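PDB 5JP2: F-BAR domain only protein 1 from Danio rerio, which probably acts in an early step of clathrin-mediated endocytosis and binds a peptide of Eps15 through its mu homology domain. Local coordinates for residues 23-28 with 131-136; 115-120 with 124-129; 256-261 with 271-276. All coordinates share one frame; numbering follows the deposited sequence.

Interaction 1. Residues 23-28 with 131-136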
loop_
_atom_site.group_PDB
_atom_site.type_symbol
_atom_site.label_atom_id
_atom_site.label_comp_id
_atom_site.label_asym_id
_atom_site.label_seq_id
_atom_site.Cartn_x
_atom_site.Cartn_y
_atom_site.Cartn_z
ATOM N N ILE B 23 -4.409 5.335 4.924
ATOM C CA ILE B 23 -2.993 5.073 4.725
ATOM C C ILE B 23 -2.900 4.092 3.572
ATOM O O ILE B 23 -3.411 2.976 3.673
ATOM C CB ILE B 23 -2.340 4.507 5.992
ATOM C CG1 ILE B 23 -2.413 5.507 7.138
ATOM C CG2 ILE B 23 -0.919 4.121 5.744
ATOM C CD1 ILE B 23 -1.868 4.970 8.433
ATOM N N THR B 24 -2.275 4.514 2.475
ATOM C CA THR B 24 -2.153 3.730 1.255
ATOM C C THR B 24 -0.676 3.534 0.941
ATOM O O THR B 24 0.086 4.495 0.941
ATOM C CB THR B 24 -2.849 4.430 0.104
ATOM O OG1 THR B 24 -4.191 4.708 0.488
ATOM C CG2 THR B 24 -2.867 3.565 -1.109
ATOM N N GLU B 25 -0.266 2.295 0.705
ATOM C CA GLU B 25 1.141 2.000 0.490
ATOM C C GLU B 25 1.335 1.092 -0.713
ATOM O O GLU B 25 0.597 0.129 -0.884
ATOM C CB GLU B 25 1.762 1.372 1.736
ATOM C CG GLU B 25 1.964 2.370 2.825
ATOM C CD GLU B 25 2.705 1.830 3.999
ATOM O OE1 GLU B 25 3.087 0.662 3.974
ATOM O OE2 GLU B 25 2.892 2.573 4.971
ATOM N N TYR B 26 2.299 1.426 -1.562
ATOM C CA TYR B 26 2.729 0.570 -2.657
ATOM C C TYR B 26 4.142 0.060 -2.406
ATOM O O TYR B 26 4.989 0.769 -1.868
ATOM C CB TYR B 26 2.681 1.296 -3.991
ATOM C CG TYR B 26 1.293 1.607 -4.426
ATOM C CD1 TYR B 26 0.555 0.695 -5.152
ATOM C CD2 TYR B 26 0.706 2.807 -4.092
ATOM C CE1 TYR B 26 -0.730 0.985 -5.537
ATOM C CE2 TYR B 26 -0.565 3.105 -4.474
ATOM C CZ TYR B 26 -1.283 2.197 -5.192
ATOM O OH TYR B 26 -2.561 2.515 -5.577
ATOM N N ILE B 27 4.399 -1.182 -2.789
ATOM C CA ILE B 27 5.691 -1.784 -2.525
ATOM C C ILE B 27 6.293 -2.310 -3.819
ATOM O O ILE B 27 5.647 -3.044 -4.572
ATOM C CB ILE B 27 5.607 -2.884 -1.446
ATOM C CG1 ILE B 27 7.005 -3.434 -1.165
ATOM C CG2 ILE B 27 4.615 -3.966 -1.815
ATOM C CD1 ILE B 27 7.123 -4.247 0.070
ATOM N N ASN B 28 7.527 -1.906 -4.077
ATOM C CA ASN B 28 8.332 -2.433 -5.161
ATOM C C ASN B 28 9.432 -3.281 -4.548
ATOM O O ASN B 28 9.976 -2.941 -3.502
ATOM C CB ASN B 28 8.937 -1.313 -6.001
ATOM C CG ASN B 28 7.925 -0.625 -6.875
ATOM O OD1 ASN B 28 6.883 -1.172 -7.186
ATOM N ND2 ASN B 28 8.264 0.553 -7.332
ATOM N N LEU B 131 0.218 13.808 3.327
ATOM C CA LEU B 131 1.619 13.417 3.367
ATOM C C LEU B 131 1.948 12.384 2.302
ATOM O O LEU B 131 1.126 11.529 1.980
ATOM C CB LEU B 131 1.953 12.867 4.741
ATOM C CG LEU B 131 3.375 12.476 5.062
ATOM C CD1 LEU B 131 4.113 13.660 5.596
ATOM C CD2 LEU B 131 3.319 11.385 6.092
ATOM N N LYS B 132 3.171 12.470 1.772
ATOM C CA LYS B 132 3.797 11.416 0.987
ATOM C C LYS B 132 5.045 10.960 1.726
ATOM O O LYS B 132 5.674 11.744 2.428
ATOM C CB LYS B 132 4.181 11.886 -0.408
ATOM C CG LYS B 132 3.091 12.594 -1.142
ATOM C CD LYS B 132 1.869 11.747 -1.324
ATOM C CE LYS B 132 0.970 12.359 -2.379
ATOM N NZ LYS B 132 -0.294 11.604 -2.546
ATOM N N TYR B 133 5.403 9.690 1.587
ATOM C CA TYR B 133 6.560 9.193 2.311
ATOM C C TYR B 133 7.110 7.949 1.629
ATOM O O TYR B 133 6.467 7.348 0.774
ATOM C CB TYR B 133 6.235 8.927 3.790
ATOM C CG TYR B 133 5.151 7.926 4.058
ATOM C CD1 TYR B 133 3.824 8.297 4.039
ATOM C CD2 TYR B 133 5.453 6.609 4.328
ATOM C CE1 TYR B 133 2.828 7.385 4.283
ATOM C CE2 TYR B 133 4.466 5.690 4.565
ATOM C CZ TYR B 133 3.151 6.087 4.551
ATOM O OH TYR B 133 2.160 5.175 4.787
ATOM N N GLN B 134 8.326 7.585 2.019
ATOM C CA GLN B 134 9.122 6.596 1.311
ATOM C C GLN B 134 9.925 5.791 2.310
ATOM O O GLN B 134 10.419 6.340 3.290
ATOM C CB GLN B 134 10.066 7.284 0.331
ATOM C CG GLN B 134 10.350 6.545 -0.925
ATOM C CD GLN B 134 11.193 7.365 -1.858
ATOM O OE1 GLN B 134 11.873 8.297 -1.432
ATOM N NE2 GLN B 134 11.150 7.037 -3.140
ATOM N N ALA B 135 10.046 4.493 2.066
ATOM C CA ALA B 135 10.885 3.637 2.892
ATOM C C ALA B 135 11.598 2.631 2.009
ATOM O O ALA B 135 10.967 2.001 1.159
ATOM C CB ALA B 135 10.064 2.916 3.960
ATOM N N SER B 136 12.907 2.496 2.202
ATOM C CA SER B 136 13.751 1.638 1.385
ATOM C C SER B 136 14.570 0.729 2.272
ATOM O O SER B 136 14.979 1.124 3.363
ATOM C CB SER B 136 14.707 2.440 0.514
ATOM O OG SER B 136 14.015 3.292 -0.369
#
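The phenol of Y133 meets the carboxylate of E25 edge-on: Y133 OH donates a 2.7 Å hydrogen bond to E25 OE2, which lies in the plane of the ring and takes the bond on its anti lone pair, turned away from OE1. The two side chains cross at about a right angle, with carboxylate and ring planes 73° apart. Y133 CG sits between its backbone N and carbonyl carbon (chi1 60°), which stands the ring up toward strand 23-28. Two residues before E25 on the same strand, I23 CG2 touches the Y133 hydroxyl at 3.4 Å. The two strands are next-but-one neighbours in the large mixed sheet of the mu homology domain. The axes of the two short segments, 35° apart in direction, come within 9.2 Å, and the tyrosine reaches across the face of the intervening strand 39-52, whose I43 packs against E25. S255 OG is a second hydrogen-bond partner of E25 OE2, and these bonds probably help keep the buried carboxylate ionised. A leucine in place of E25 would probably strand the buried Y133 hydroxyl and S255 OG without their acceptor. T24, alternating with I23 and E25, packs against an aromatic side chain of the bound peptide.

Interaction 2. Residues 115-120 with 124-129; sequences REAELN and SYYNVA
The ring of Y126 lies flat against the last turn of helix 106-119, and the side of that turn fits it closely. A117 makes the closest approaches: its CA comes within 3.3 Å of Y126 OH, and its CB rests 3.7 Å from Y126 CZ. The backbone runs over the same face, A117 N sitting 3.8 Å above the ring plane, offset toward the rim. Nearer the root of the ring, E116 CB packs at 3.9 Å on Y126 CD1. With CG anti to its own carbonyl carbon (chi1 -56°), Y126 points its ring from the start of strand 125-137 straight at the helix. L113, one turn earlier, and A53 of the neighbouring loop also touch this ring, which is buried as a whole.

The contact slackens at both polar ends. E116 bends at chi2 (-68°) and carries its carboxylate off the ring, so its aliphatic root alone of the side chain does the packing. Beyond the helix, N120 is exposed, and its carbonyl O meets the phenol in the ring plane by a weak, 3.3 Å hydrogen bond from Y126 OH. N120 N still closes the helix with a 2.9 Å bond to E116 O. The contact thus joins helix to following strand across a short turn, while neighbouring Y125 and N127 bind the peptide. It is mainly van der Waals packing of an aromatic ring on helix backbone, A117 methyl and E116 CB; the phenol O-H adds a modest bond to a carbonyl just past the helix C-terminus, where the helix dipole would probably welcome a donor.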
loop_
_atom_site.group_PDB
_atom_site.type_symbol
_atom_site.label_atom_id
_atom_site.label_comp_id
_atom_site.label_asym_id
_atom_site.label_seq_id
_atom_site.Cartn_x
_atom_site.Cartn_y
_atom_site.Cartn_z
ATOM N N ARG B 115 -13.715 25.256 -1.292
ATOM C CA ARG B 115 -13.524 25.054 -2.718
ATOM C C ARG B 115 -13.968 23.658 -3.108
ATOM O O ARG B 115 -14.692 23.478 -4.090
ATOM C CB ARG B 115 -12.064 25.277 -3.100
ATOM C CG ARG B 115 -11.792 25.072 -4.574
ATOM C CD ARG B 115 -10.353 25.416 -4.936
ATOM N NE ARG B 115 -10.007 25.040 -6.307
ATOM C CZ ARG B 115 -9.478 23.869 -6.655
ATOM N NH1 ARG B 115 -9.196 23.613 -7.923
ATOM N NH2 ARG B 115 -9.243 22.947 -5.735
ATOM N N GLU B 116 -13.574 22.661 -2.321
ATOM C CA GLU B 116 -13.964 21.292 -2.621
ATOM C C GLU B 116 -15.474 21.161 -2.664
ATOM O O GLU B 116 -16.032 20.552 -3.578
ATOM C CB GLU B 116 -13.363 20.351 -1.586
ATOM C CG GLU B 116 -11.861 20.211 -1.684
ATOM C CD GLU B 116 -11.414 19.500 -2.941
ATOM O OE1 GLU B 116 -12.256 18.862 -3.597
ATOM O OE2 GLU B 116 -10.214 19.566 -3.269
ATOM N N ALA B 117 -16.157 21.750 -1.689
ATOM C CA ALA B 117 -17.612 21.726 -1.698
ATOM C C ALA B 117 -18.150 22.444 -2.926
ATOM O O ALA B 117 -19.000 21.912 -3.646
ATOM C CB ALA B 117 -18.153 22.359 -0.420
ATOM N N GLU B 118 -17.677 23.669 -3.166
ATOM C CA GLU B 118 -18.090 24.419 -4.347
ATOM C C GLU B 118 -17.875 23.601 -5.611
ATOM O O GLU B 118 -18.683 23.648 -6.542
ATOM C CB GLU B 118 -17.314 25.737 -4.434
ATOM C CG GLU B 118 -17.740 26.805 -3.436
ATOM C CD GLU B 118 -16.916 28.076 -3.545
ATOM O OE1 GLU B 118 -16.272 28.279 -4.593
ATOM O OE2 GLU B 118 -16.895 28.861 -2.573
ATOM N N LEU B 119 -16.789 22.836 -5.653
ATOM C CA LEU B 119 -16.478 22.046 -6.836
ATOM C C LEU B 119 -17.376 20.828 -6.957
ATOM O O LEU B 119 -17.731 20.426 -8.068
ATOM C CB LEU B 119 -15.017 21.614 -6.800
ATOM C CG LEU B 119 -13.966 22.702 -6.971
ATOM C CD1 LEU B 119 -12.610 22.154 -6.616
ATOM C CD2 LEU B 119 -13.965 23.163 -8.406
ATOM N N ASN B 120 -17.748 20.216 -5.841
ATOM C CA ASN B 120 -18.549 18.995 -5.858
ATOM C C ASN B 120 -19.628 19.100 -4.793
ATOM O O ASN B 120 -19.514 18.521 -3.710
ATOM C CB ASN B 120 -17.665 17.768 -5.623
ATOM C CG ASN B 120 -18.375 16.467 -5.919
ATOM O OD1 ASN B 120 -19.578 16.441 -6.166
ATOM N ND2 ASN B 120 -17.632 15.374 -5.872
ATOM N N SER B 124 -20.691 13.833 -0.082
ATOM C CA SER B 124 -20.961 13.841 1.346
ATOM C C SER B 124 -19.691 13.912 2.174
ATOM O O SER B 124 -19.780 14.085 3.394
ATOM C CB SER B 124 -21.794 12.614 1.747
ATOM O OG SER B 124 -21.195 11.399 1.359
ATOM N N TYR B 125 -18.522 13.836 1.534
ATOM C CA TYR B 125 -17.241 13.987 2.210
ATOM C C TYR B 125 -16.206 14.524 1.235
ATOM O O TYR B 125 -16.380 14.465 0.019
ATOM C CB TYR B 125 -16.763 12.671 2.814
ATOM C CG TYR B 125 -16.524 11.594 1.805
ATOM C CD1 TYR B 125 -17.564 10.800 1.366
ATOM C CD2 TYR B 125 -15.265 11.360 1.292
ATOM C CE1 TYR B 125 -17.364 9.814 0.451
ATOM C CE2 TYR B 125 -15.055 10.371 0.371
ATOM C CZ TYR B 125 -16.108 9.598 -0.044
ATOM O OH TYR B 125 -15.915 8.605 -0.964
ATOM N N TYR B 126 -15.127 15.068 1.789
ATOM C CA TYR B 126 -14.076 15.704 1.010
ATOM C C TYR B 126 -12.726 15.217 1.503
ATOM O O TYR B 126 -12.452 15.263 2.701
ATOM C CB TYR B 126 -14.161 17.223 1.111
ATOM C CG TYR B 126 -15.500 17.751 0.690
ATOM C CD1 TYR B 126 -15.962 17.558 -0.596
ATOM C CD2 TYR B 126 -16.310 18.433 1.586
ATOM C CE1 TYR B 126 -17.198 18.029 -0.985
ATOM C CE2 TYR B 126 -17.549 18.907 1.207
ATOM C CZ TYR B 126 -17.989 18.702 -0.081
ATOM O OH TYR B 126 -19.222 19.171 -0.474
ATOM N N ASN B 127 -11.890 14.756 0.585
ATOM C CA ASN B 127 -10.598 14.191 0.930
ATOM C C ASN B 127 -9.498 15.233 0.796
ATOM O O ASN B 127 -9.535 16.077 -0.098
ATOM C CB ASN B 127 -10.288 12.991 0.049
ATOM C CG ASN B 127 -11.174 11.821 0.347
ATOM O OD1 ASN B 127 -11.582 11.621 1.479
ATOM N ND2 ASN B 127 -11.464 11.029 -0.664
ATOM N N VAL B 128 -8.525 15.164 1.696
ATOM C CA VAL B 128 -7.384 16.068 1.730
ATOM C C VAL B 128 -6.099 15.261 1.868
ATOM O O VAL B 128 -5.993 14.401 2.743
ATOM C CB VAL B 128 -7.511 17.061 2.891
ATOM C CG1 VAL B 128 -6.314 17.929 2.951
ATOM C CG2 VAL B 128 -8.761 17.882 2.715
ATOM N N ALA B 129 -5.097 15.607 1.069
ATOM C CA ALA B 129 -3.835 14.879 1.026
ATOM C C ALA B 129 -2.871 15.496 2.024
ATOM O O ALA B 129 -2.494 16.656 1.893
ATOM C CB ALA B 129 -3.257 14.900 -0.386
#

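Interaction 3. Residues 256-261 with 271-276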
loop_
_atom_site.group_PDB
_atom_site.type_symbol
_atom_site.label_atom_id
_atom_site.label_comp_id
_atom_site.label_asym_id
_atom_site.label_seq_id
_atom_site.Cartn_x
_atom_site.Cartn_y
_atom_site.Cartn_z
ATOM N N GLY B 256 4.554 0.209 8.844
ATOM C CA GLY B 256 4.348 0.291 10.266
ATOM C C GLY B 256 3.824 1.629 10.720
ATOM O O GLY B 256 3.400 1.751 11.871
ATOM N N LEU B 257 3.870 2.635 9.852
ATOM C CA LEU B 257 3.377 3.964 10.168
ATOM C C LEU B 257 1.904 3.919 10.557
ATOM O O LEU B 257 1.118 3.139 10.021
ATOM C CB LEU B 257 3.586 4.896 8.977
ATOM C CG LEU B 257 3.065 6.331 9.041
ATOM C CD1 LEU B 257 3.942 7.195 8.223
ATOM C CD2 LEU B 257 1.662 6.445 8.506
ATOM N N ASP B 258 1.538 4.770 11.511
ATOM C CA ASP B 258 0.155 4.901 11.940
ATOM C C ASP B 258 -0.102 6.360 12.305
ATOM O O ASP B 258 0.830 7.142 12.489
ATOM C CB ASP B 258 -0.134 3.969 13.120
ATOM C CG ASP B 258 -1.572 3.552 13.192
ATOM O OD1 ASP B 258 -2.387 4.044 12.392
ATOM O OD2 ASP B 258 -1.894 2.738 14.070
ATOM N N VAL B 259 -1.377 6.726 12.409
ATOM C CA VAL B 259 -1.774 8.095 12.710
ATOM C C VAL B 259 -2.776 8.102 13.863
ATOM O O VAL B 259 -3.645 7.232 13.953
ATOM C CB VAL B 259 -2.354 8.783 11.458
ATOM C CG1 VAL B 259 -3.606 8.091 10.995
ATOM C CG2 VAL B 259 -2.595 10.241 11.717
ATOM N N GLU B 260 -2.629 9.058 14.770
ATOM C CA GLU B 260 -3.593 9.239 15.839
ATOM C C GLU B 260 -3.778 10.727 16.098
ATOM O O GLU B 260 -2.856 11.518 15.916
ATOM C CB GLU B 260 -3.166 8.520 17.121
ATOM C CG GLU B 260 -2.051 9.177 17.875
ATOM C CD GLU B 260 -1.507 8.304 18.986
ATOM O OE1 GLU B 260 -1.740 7.083 18.939
ATOM O OE2 GLU B 260 -0.866 8.838 19.915
ATOM N N LEU B 261 -4.987 11.107 16.497
ATOM C CA LEU B 261 -5.292 12.507 16.747
ATOM C C LEU B 261 -4.729 12.942 18.087
ATOM O O LEU B 261 -4.503 12.127 18.978
ATOM C CB LEU B 261 -6.793 12.745 16.734
ATOM C CG LEU B 261 -7.540 12.467 15.441
ATOM C CD1 LEU B 261 -8.971 12.984 15.549
ATOM C CD2 LEU B 261 -6.832 13.088 14.281
ATOM N N VAL B 271 -9.732 4.567 10.382
ATOM C CA VAL B 271 -8.449 4.639 9.696
ATOM C C VAL B 271 -8.376 3.450 8.763
ATOM O O VAL B 271 -8.212 2.315 9.213
ATOM C CB VAL B 271 -7.254 4.634 10.651
ATOM C CG1 VAL B 271 -5.976 4.676 9.856
ATOM C CG2 VAL B 271 -7.313 5.827 11.552
ATOM N N LYS B 272 -8.420 3.718 7.468
ATOM C CA LYS B 272 -8.376 2.692 6.445
ATOM C C LYS B 272 -6.926 2.490 6.026
ATOM O O LYS B 272 -6.225 3.462 5.736
ATOM C CB LYS B 272 -9.242 3.100 5.258
ATOM C CG LYS B 272 -9.449 2.019 4.227
ATOM C CD LYS B 272 -10.516 2.400 3.218
ATOM C CE LYS B 272 -10.719 1.314 2.164
ATOM N NZ LYS B 272 -11.747 1.662 1.139
ATOM N N LYS B 273 -6.466 1.239 6.065
ATOM C CA LYS B 273 -5.108 0.866 5.687
ATOM C C LYS B 273 -5.144 -0.125 4.536
ATOM O O LYS B 273 -5.764 -1.180 4.652
ATOM C CB LYS B 273 -4.365 0.264 6.871
ATOM C CG LYS B 273 -4.458 1.081 8.084
ATOM C CD LYS B 273 -3.575 0.552 9.153
ATOM C CE LYS B 273 -3.874 1.245 10.453
ATOM N NZ LYS B 273 -2.789 1.074 11.433
ATOM N N ARG B 274 -4.489 0.215 3.431
ATOM C CA ARG B 274 -4.449 -0.649 2.264
ATOM C C ARG B 274 -3.069 -0.621 1.624
ATOM O O ARG B 274 -2.364 0.385 1.668
ATOM C CB ARG B 274 -5.501 -0.254 1.235
ATOM C CG ARG B 274 -5.377 1.151 0.740
ATOM C CD ARG B 274 -6.500 1.491 -0.217
ATOM N NE ARG B 274 -6.280 2.767 -0.887
ATOM C CZ ARG B 274 -7.035 3.227 -1.872
ATOM N NH1 ARG B 274 -8.060 2.516 -2.302
ATOM N NH2 ARG B 274 -6.764 4.398 -2.429
ATOM N N PHE B 275 -2.677 -1.747 1.041
ATOM C CA PHE B 275 -1.421 -1.783 0.328
ATOM C C PHE B 275 -1.537 -2.669 -0.898
ATOM O O PHE B 275 -2.421 -3.516 -0.995
ATOM C CB PHE B 275 -0.287 -2.229 1.244
ATOM C CG PHE B 275 -0.462 -3.588 1.832
ATOM C CD1 PHE B 275 -0.237 -4.724 1.073
ATOM C CD2 PHE B 275 -0.796 -3.737 3.156
ATOM C CE1 PHE B 275 -0.365 -5.970 1.619
ATOM C CE2 PHE B 275 -0.923 -4.983 3.709
ATOM C CZ PHE B 275 -0.709 -6.099 2.942
ATOM N N ALA B 276 -0.631 -2.451 -1.841
ATOM C CA ALA B 276 -0.626 -3.205 -3.079
ATOM C C ALA B 276 0.797 -3.294 -3.611
ATOM O O ALA B 276 1.650 -2.466 -3.304
ATOM C CB ALA B 276 -1.539 -2.572 -4.124
#
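K273 lays its ammonium over one face of the D258 carboxylate, almost evenly between the two oxygens: NZ is 3.1 Å from D258 OD1 and 3.2 Å from D258 OD2. This salt bridge comes from above the carboxylate plane, a mainly electrostatic pairing. The lysine gets there with an extended chain, while its CG lies anti to the carbonyl carbon; the two side chains cross at about a right angle. On the aspartate side, CG is anti to the backbone N (chi1 -152°), which swings the carboxylate back beside the following peptide. There the N-H of V259 meets D258 OD1 at 2.9 Å, 40° out of the carboxylate plane and on the face turned from the lysine. The bond is bent, yet it helps fix the rotation of the group. OD1 is therefore shared between a charged partner and a backbone donor.

Beside the polar pair runs a looser apolar contact, V259 CG1 against V271 CG1 at 4.3 Å. A21 of strand 17-31 and M268 also touch V259, while I23 packs against D258.

No backbone hydrogen bond joins the two segments. Their strands are nearly antiparallel, at 174°, but their segment axes come no nearer than 9.2 Å, and they belong to different sheets: 258-261 borders 69-73 at the edge of a four-stranded antiparallel sheet, whereas 271-276 is interior to the large mixed sheet. Side chains meeting between sheets in this way are typical of the beta-sandwich construction of mu homology domains.

In the fold
Interactions 1 and 3, with centres 11 Å apart, meet where their segments 23-28 and 271-276 lie on neighbouring parallel strands of the large sheet, stitched together by their backbones: I23 N lies 2.7 Å from K272 O, and I23 O 3.0 Å from R274 N, both probable hydrogen bonds. Interaction 2 lies farther out, its centre 24 Å from interaction 1 and 21 Å from interaction 3, yet it shares strand 125-137 with interaction 1. The bound Eps15 peptide touches segments of all three. T24, K272, R274 and A276 meet it near the middle of the sheet, R274 by cation-pi with an aromatic side chain, while S124, Y125 and N127 each hydrogen-bond to an acidic side chain of the peptide.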